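Local structure of membrane-bound lytic murein transglycosylase (Agrobacterium tumefaciens, 2PNW) at residues Y155-L167 with G250-R262. The protein probably cleaves the glycan strands of peptidoglycan as a lytic transglycosylase of the MltA family, helping to remodel the bacterial cell wall. Residues are numbered along the deposited sequence; the frame is centred on the assembly and turned at random.
Sequences YFPDRRAIDEGCL and GVLWHNRSYIFFR
In the MltA-specific insert domain, the short helix 159-163 and its flanking turns pack against the loop that follows helix 248-252 and the start of strand 259-263, with Trp253 at one end of the interface and Phe260 at the other. Arg160 lies over one face of the Trp253 indole, its CA 3.7 Å from the centroid of the five-membered ring, a CH-pi contact. The Arg160 side chain then runs across the same face, extended to NE, since chi1 (176°) sets CG opposite the backbone N, and its guanidinium reaches Glu164 in a salt bridge. Asp163 fixes the edge of that indole: NE1 of Trp253 donates to its OD2 in the ring plane, at 2.7 Å. The other oxygen, OD1, takes a water that also bonds Tyr258 OH.

Asp158 does two jobs. Its OD1 caps the helix by accepting from Ala161 N, while OD2 offers its anti lone pair to Arg256 NE at 3.2 Å through an almost straight N-H...O bond (177°), part of a salt bridge. Beside it, Arg159 N donates to Arg256 O at 3.0 Å. The Arg159 side chain bends at chi3 (-65°), bringing NE to Asn255 O in a weak bond and NH2 to within 2.9 Å of Ser257 O; Tyr258 CD1 lies over one guanidinium face.

Further along, the packing is apolar. Ile162 rests CG2 on the Tyr258 ring, 3.8 Å from its centroid, and Leu167 CD1 meets the edge of Phe260, which also touches Phe156.

Tyr121 of strand 118-121 adjoins Ile162, Leu167, Tyr258 and Phe260, whereas Phe184 and His187 of helix 180-189 pack on Arg159. Ser215 N is hydrogen-bonded to Asn255 OD1, and strand 259-263 pairs antiparallel with strand 201-209.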
loop_
_atom_site.group_PDB
_atom_site.type_symbol
_atom_site.label_atom_id
_atom_site.label_comp_id
_atom_site.label_asym_id
_atom_site.label_seq_id
_atom_site.Cartn_x
_atom_site.Cartn_y
_atom_site.Cartn_z
ATOM N N TYR A 155 6.741 -24.937 -3.851
ATOM C CA TYR A 155 5.880 -23.758 -3.999
ATOM C C TYR A 155 4.623 -23.894 -3.122
ATOM O O TYR A 155 4.029 -24.986 -3.048
ATOM C CB TYR A 155 5.493 -23.570 -5.487
ATOM C CG TYR A 155 6.675 -23.130 -6.319
ATOM C CD1 TYR A 155 7.192 -21.839 -6.201
ATOM C CD2 TYR A 155 7.312 -24.035 -7.183
ATOM C CE1 TYR A 155 8.304 -21.436 -6.947
ATOM C CE2 TYR A 155 8.429 -23.655 -7.924
ATOM C CZ TYR A 155 8.909 -22.358 -7.792
ATOM O OH TYR A 155 9.973 -21.969 -8.529
ATOM N N PHE A 156 4.199 -22.787 -2.503
ATOM C CA PHE A 156 2.990 -22.810 -1.697
ATOM C C PHE A 156 1.792 -22.839 -2.662
ATOM O O PHE A 156 1.884 -22.277 -3.763
ATOM C CB PHE A 156 2.933 -21.596 -0.756
ATOM C CG PHE A 156 1.954 -21.773 0.356
ATOM C CD1 PHE A 156 2.313 -22.455 1.522
ATOM C CD2 PHE A 156 0.624 -21.339 0.200
ATOM C CE1 PHE A 156 1.362 -22.648 2.553
ATOM C CE2 PHE A 156 -0.314 -21.542 1.207
ATOM C CZ PHE A 156 0.060 -22.187 2.376
ATOM N N PRO A 157 0.697 -23.529 -2.285
ATOM C CA PRO A 157 -0.527 -23.502 -3.114
ATOM C C PRO A 157 -0.957 -22.078 -3.528
ATOM O O PRO A 157 -0.626 -21.108 -2.839
ATOM C CB PRO A 157 -1.560 -24.105 -2.174
ATOM C CG PRO A 157 -0.783 -25.090 -1.387
ATOM C CD PRO A 157 0.513 -24.397 -1.094
ATOM N N ASP A 158 -1.681 -21.951 -4.644
ATOM C CA ASP A 158 -2.139 -20.634 -5.111
ATOM C C ASP A 158 -3.541 -20.306 -4.603
ATOM O O ASP A 158 -4.133 -21.104 -3.911
ATOM C CB ASP A 158 -2.059 -20.512 -6.663
ATOM C CG ASP A 158 -2.987 -21.472 -7.386
ATOM O OD1 ASP A 158 -3.782 -22.201 -6.750
ATOM O OD2 ASP A 158 -2.925 -21.484 -8.631
ATOM N N ARG A 159 -4.040 -19.118 -4.943
ATOM C CA ARG A 159 -5.340 -18.651 -4.475
ATOM C C ARG A 159 -6.432 -19.702 -4.736
ATOM O O ARG A 159 -7.243 -20.035 -3.843
ATOM C CB ARG A 159 -5.685 -17.323 -5.177
ATOM C CG ARG A 159 -7.098 -16.773 -4.847
ATOM C CD ARG A 159 -7.352 -15.443 -5.522
ATOM N NE ARG A 159 -6.471 -14.393 -5.017
ATOM C CZ ARG A 159 -6.638 -13.790 -3.832
ATOM N NH1 ARG A 159 -7.667 -14.137 -3.051
ATOM N NH2 ARG A 159 -5.784 -12.842 -3.454
ATOM N N ARG A 160 -6.427 -20.279 -5.944
ATOM C CA ARG A 160 -7.473 -21.282 -6.251
ATOM C C ARG A 160 -7.439 -22.452 -5.271
ATOM O O ARG A 160 -8.490 -22.869 -4.731
ATOM C CB ARG A 160 -7.328 -21.814 -7.685
ATOM C CG ARG A 160 -8.336 -22.933 -7.991
ATOM C CD ARG A 160 -8.302 -23.287 -9.475
ATOM N NE ARG A 160 -9.259 -24.368 -9.740
ATOM C CZ ARG A 160 -9.734 -24.678 -10.948
ATOM N NH1 ARG A 160 -9.341 -23.992 -12.023
ATOM N NH2 ARG A 160 -10.595 -25.688 -11.080
ATOM N N ALA A 161 -6.242 -23.007 -5.052
ATOM C CA ALA A 161 -6.108 -24.186 -4.195
ATOM C C ALA A 161 -6.549 -23.858 -2.754
ATOM O O ALA A 161 -7.168 -24.672 -2.065
ATOM C CB ALA A 161 -4.687 -24.701 -4.221
ATOM N N ILE A 162 -6.243 -22.647 -2.322
ATOM C CA ILE A 162 -6.635 -22.203 -0.962
ATOM C C ILE A 162 -8.163 -22.009 -0.882
ATOM O O ILE A 162 -8.825 -22.550 0.029
ATOM C CB ILE A 162 -5.843 -20.964 -0.532
ATOM C CG1 ILE A 162 -4.323 -21.309 -0.533
ATOM C CG2 ILE A 162 -6.324 -20.459 0.857
ATOM C CD1 ILE A 162 -3.447 -20.026 -0.654
ATOM N N ASP A 163 -8.728 -21.316 -1.867
ATOM C CA ASP A 163 -10.186 -21.147 -1.965
ATOM C C ASP A 163 -10.924 -22.489 -2.046
ATOM O O ASP A 163 -12.056 -22.593 -1.562
ATOM C CB ASP A 163 -10.590 -20.294 -3.176
ATOM C CG ASP A 163 -10.324 -18.814 -2.976
ATOM O OD1 ASP A 163 -9.962 -18.397 -1.844
ATOM O OD2 ASP A 163 -10.537 -18.029 -3.938
ATOM N N GLU A 164 -10.293 -23.501 -2.640
ATOM C CA GLU A 164 -10.899 -24.844 -2.776
ATOM C C GLU A 164 -10.706 -25.711 -1.523
ATOM O O GLU A 164 -11.194 -26.858 -1.458
ATOM C CB GLU A 164 -10.349 -25.570 -4.012
ATOM C CG GLU A 164 -10.774 -24.963 -5.345
ATOM C CD GLU A 164 -10.105 -25.670 -6.539
ATOM O OE1 GLU A 164 -8.987 -26.245 -6.400
ATOM O OE2 GLU A 164 -10.688 -25.606 -7.625
ATOM N N GLY A 165 -9.991 -25.178 -0.525
ATOM C CA GLY A 165 -9.991 -25.784 0.819
ATOM C C GLY A 165 -8.716 -26.416 1.372
ATOM O O GLY A 165 -8.774 -27.145 2.373
ATOM N N CYS A 166 -7.553 -26.125 0.806
ATOM C CA CYS A 166 -6.366 -26.895 1.245
ATOM C C CYS A 166 -5.881 -26.553 2.666
ATOM O O CYS A 166 -5.027 -27.273 3.220
ATOM C CB CYS A 166 -5.218 -26.801 0.233
ATOM S SG CYS A 166 -4.488 -25.160 0.081
ATOM N N LEU A 167 -6.393 -25.469 3.245
ATOM C CA LEU A 167 -5.993 -25.035 4.609
ATOM C C LEU A 167 -7.051 -25.296 5.694
ATOM O O LEU A 167 -6.885 -24.889 6.852
ATOM C CB LEU A 167 -5.627 -23.546 4.612
ATOM C CG LEU A 167 -4.442 -23.105 3.728
ATOM C CD1 LEU A 167 -4.197 -21.578 3.887
ATOM C CD2 LEU A 167 -3.168 -23.887 4.032
ATOM N N GLY A 250 -13.195 -17.834 -11.866
ATOM C CA GLY A 250 -12.175 -17.888 -12.930
ATOM C C GLY A 250 -11.357 -16.617 -13.014
ATOM O O GLY A 250 -10.143 -16.653 -13.248
ATOM N N VAL A 251 -12.033 -15.484 -12.814
ATOM C CA VAL A 251 -11.401 -14.189 -12.870
ATOM C C VAL A 251 -10.545 -13.963 -11.607
ATOM O O VAL A 251 -9.408 -13.561 -11.711
ATOM C CB VAL A 251 -12.453 -13.068 -13.038
ATOM C CG1 VAL A 251 -11.814 -11.669 -12.866
ATOM C CG2 VAL A 251 -13.145 -13.187 -14.439
ATOM N N LEU A 252 -11.117 -14.175 -10.424
ATOM C CA LEU A 252 -10.323 -13.947 -9.190
ATOM C C LEU A 252 -9.092 -14.843 -9.173
ATOM O O LEU A 252 -8.013 -14.428 -8.745
ATOM C CB LEU A 252 -11.166 -14.242 -7.950
ATOM C CG LEU A 252 -12.413 -13.348 -7.827
ATOM C CD1 LEU A 252 -13.004 -13.482 -6.402
ATOM C CD2 LEU A 252 -12.104 -11.867 -8.197
ATOM N N TRP A 253 -9.248 -16.075 -9.645
ATOM C CA TRP A 253 -8.155 -17.063 -9.559
ATOM C C TRP A 253 -7.007 -16.819 -10.554
ATOM O O TRP A 253 -5.920 -17.420 -10.433
ATOM C CB TRP A 253 -8.732 -18.480 -9.692
ATOM C CG TRP A 253 -9.580 -18.918 -8.513
ATOM C CD1 TRP A 253 -9.589 -18.380 -7.255
ATOM C CD2 TRP A 253 -10.500 -20.014 -8.481
ATOM N NE1 TRP A 253 -10.478 -19.045 -6.455
ATOM C CE2 TRP A 253 -11.035 -20.073 -7.177
ATOM C CE3 TRP A 253 -10.928 -20.966 -9.434
ATOM C CZ2 TRP A 253 -11.977 -21.038 -6.793
ATOM C CZ3 TRP A 253 -11.855 -21.927 -9.051
ATOM C CH2 TRP A 253 -12.374 -21.958 -7.739
ATOM N N HIS A 254 -7.239 -15.916 -11.520
ATOM C CA HIS A 254 -6.174 -15.372 -12.387
ATOM C C HIS A 254 -5.117 -14.704 -11.517
ATOM O O HIS A 254 -3.941 -14.686 -11.862
ATOM C CB HIS A 254 -6.768 -14.335 -13.346
ATOM C CG HIS A 254 -5.753 -13.589 -14.155
ATOM N ND1 HIS A 254 -4.991 -14.196 -15.130
ATOM C CD2 HIS A 254 -5.443 -12.273 -14.196
ATOM C CE1 HIS A 254 -4.225 -13.289 -15.715
ATOM N NE2 HIS A 254 -4.474 -12.111 -15.157
ATOM N N ASN A 255 -5.548 -14.129 -10.399
ATOM C CA ASN A 255 -4.589 -13.611 -9.399
ATOM C C ASN A 255 -4.166 -14.743 -8.471
ATOM O O ASN A 255 -4.854 -15.075 -7.500
ATOM C CB ASN A 255 -5.189 -12.452 -8.581
ATOM C CG ASN A 255 -4.213 -11.964 -7.506
ATOM O OD1 ASN A 255 -3.001 -11.989 -7.727
ATOM N ND2 ASN A 255 -4.730 -11.566 -6.349
ATOM N N ARG A 256 -3.047 -15.376 -8.791
ATOM C CA ARG A 256 -2.600 -16.546 -8.035
ATOM C C ARG A 256 -2.068 -16.173 -6.643
ATOM O O ARG A 256 -2.025 -17.029 -5.757
ATOM C CB ARG A 256 -1.473 -17.252 -8.802
ATOM C CG ARG A 256 -1.999 -17.941 -10.053
ATOM C CD ARG A 256 -0.839 -18.684 -10.730
ATOM N NE ARG A 256 -0.489 -19.904 -10.041
ATOM C CZ ARG A 256 0.751 -20.422 -9.970
ATOM N NH1 ARG A 256 1.805 -19.793 -10.470
ATOM N NH2 ARG A 256 0.909 -21.566 -9.333
ATOM N N SER A 257 -1.644 -14.926 -6.484
ATOM C CA SER A 257 -1.180 -14.433 -5.173
ATOM C C SER A 257 -2.308 -14.542 -4.158
ATOM O O SER A 257 -3.475 -14.339 -4.504
ATOM C CB SER A 257 -0.782 -12.958 -5.284
ATOM O OG SER A 257 -0.582 -12.409 -3.979
ATOM N N TYR A 258 -1.967 -14.854 -2.899
ATOM C CA TYR A 258 -2.975 -14.925 -1.829
ATOM C C TYR A 258 -2.333 -14.320 -0.592
ATOM O O TYR A 258 -1.182 -14.653 -0.266
ATOM C CB TYR A 258 -3.340 -16.386 -1.548
ATOM C CG TYR A 258 -4.551 -16.592 -0.631
ATOM C CD1 TYR A 258 -5.825 -16.781 -1.166
ATOM C CD2 TYR A 258 -4.415 -16.597 0.760
ATOM C CE1 TYR A 258 -6.964 -16.966 -0.320
ATOM C CE2 TYR A 258 -5.532 -16.785 1.606
ATOM C CZ TYR A 258 -6.796 -16.991 1.049
ATOM O OH TYR A 258 -7.900 -17.191 1.871
ATOM N N ILE A 259 -3.078 -13.434 0.061
ATOM C CA ILE A 259 -2.577 -12.664 1.208
ATOM C C ILE A 259 -2.981 -13.322 2.524
ATOM O O ILE A 259 -4.145 -13.718 2.711
ATOM C CB ILE A 259 -3.076 -11.182 1.182
ATOM C CG1 ILE A 259 -2.701 -10.493 -0.139
ATOM C CG2 ILE A 259 -2.534 -10.389 2.455
ATOM C CD1 ILE A 259 -1.191 -10.664 -0.557
ATOM N N PHE A 260 -2.004 -13.484 3.421
ATOM C CA PHE A 260 -2.296 -13.929 4.804
ATOM C C PHE A 260 -2.133 -12.740 5.739
ATOM O O PHE A 260 -1.337 -11.848 5.474
ATOM C CB PHE A 260 -1.358 -15.072 5.228
ATOM C CG PHE A 260 -1.508 -16.291 4.374
ATOM C CD1 PHE A 260 -2.586 -17.148 4.577
ATOM C CD2 PHE A 260 -0.624 -16.548 3.332
ATOM C CE1 PHE A 260 -2.750 -18.281 3.783
ATOM C CE2 PHE A 260 -0.785 -17.695 2.533
ATOM C CZ PHE A 260 -1.868 -18.540 2.762
ATOM N N PHE A 261 -2.954 -12.709 6.789
ATOM C CA PHE A 261 -3.115 -11.520 7.623
ATOM C C PHE A 261 -2.741 -11.834 9.064
ATOM O O PHE A 261 -2.683 -13.004 9.479
ATOM C CB PHE A 261 -4.596 -11.024 7.565
ATOM C CG PHE A 261 -5.014 -10.515 6.211
ATOM C CD1 PHE A 261 -4.859 -9.184 5.877
ATOM C CD2 PHE A 261 -5.560 -11.392 5.265
ATOM C CE1 PHE A 261 -5.245 -8.687 4.593
ATOM C CE2 PHE A 261 -5.931 -10.923 3.999
ATOM C CZ PHE A 261 -5.776 -9.577 3.660
ATOM N N ARG A 262 -2.492 -10.768 9.826
ATOM C CA ARG A 262 -2.385 -10.829 11.283
ATOM C C ARG A 262 -3.258 -9.715 11.855
ATOM O O ARG A 262 -3.452 -8.685 11.218
ATOM C CB ARG A 262 -0.930 -10.589 11.733
ATOM C CG ARG A 262 -0.397 -9.210 11.349
ATOM C CD ARG A 262 1.058 -8.995 11.830
ATOM N NE ARG A 262 1.534 -7.607 11.657
ATOM C CZ ARG A 262 1.355 -6.614 12.543
ATOM N NH1 ARG A 262 0.672 -6.804 13.671
ATOM N NH2 ARG A 262 1.839 -5.404 12.285
HETATM O O HOH W 1 -1.383 -22.965 -10.016
HETATM O O HOH W 2 -3.201 -11.133 -3.770
HETATM O O HOH W 3 -5.182 -19.177 -8.401
HETATM O O HOH W 4 -9.689 -18.760 0.873
#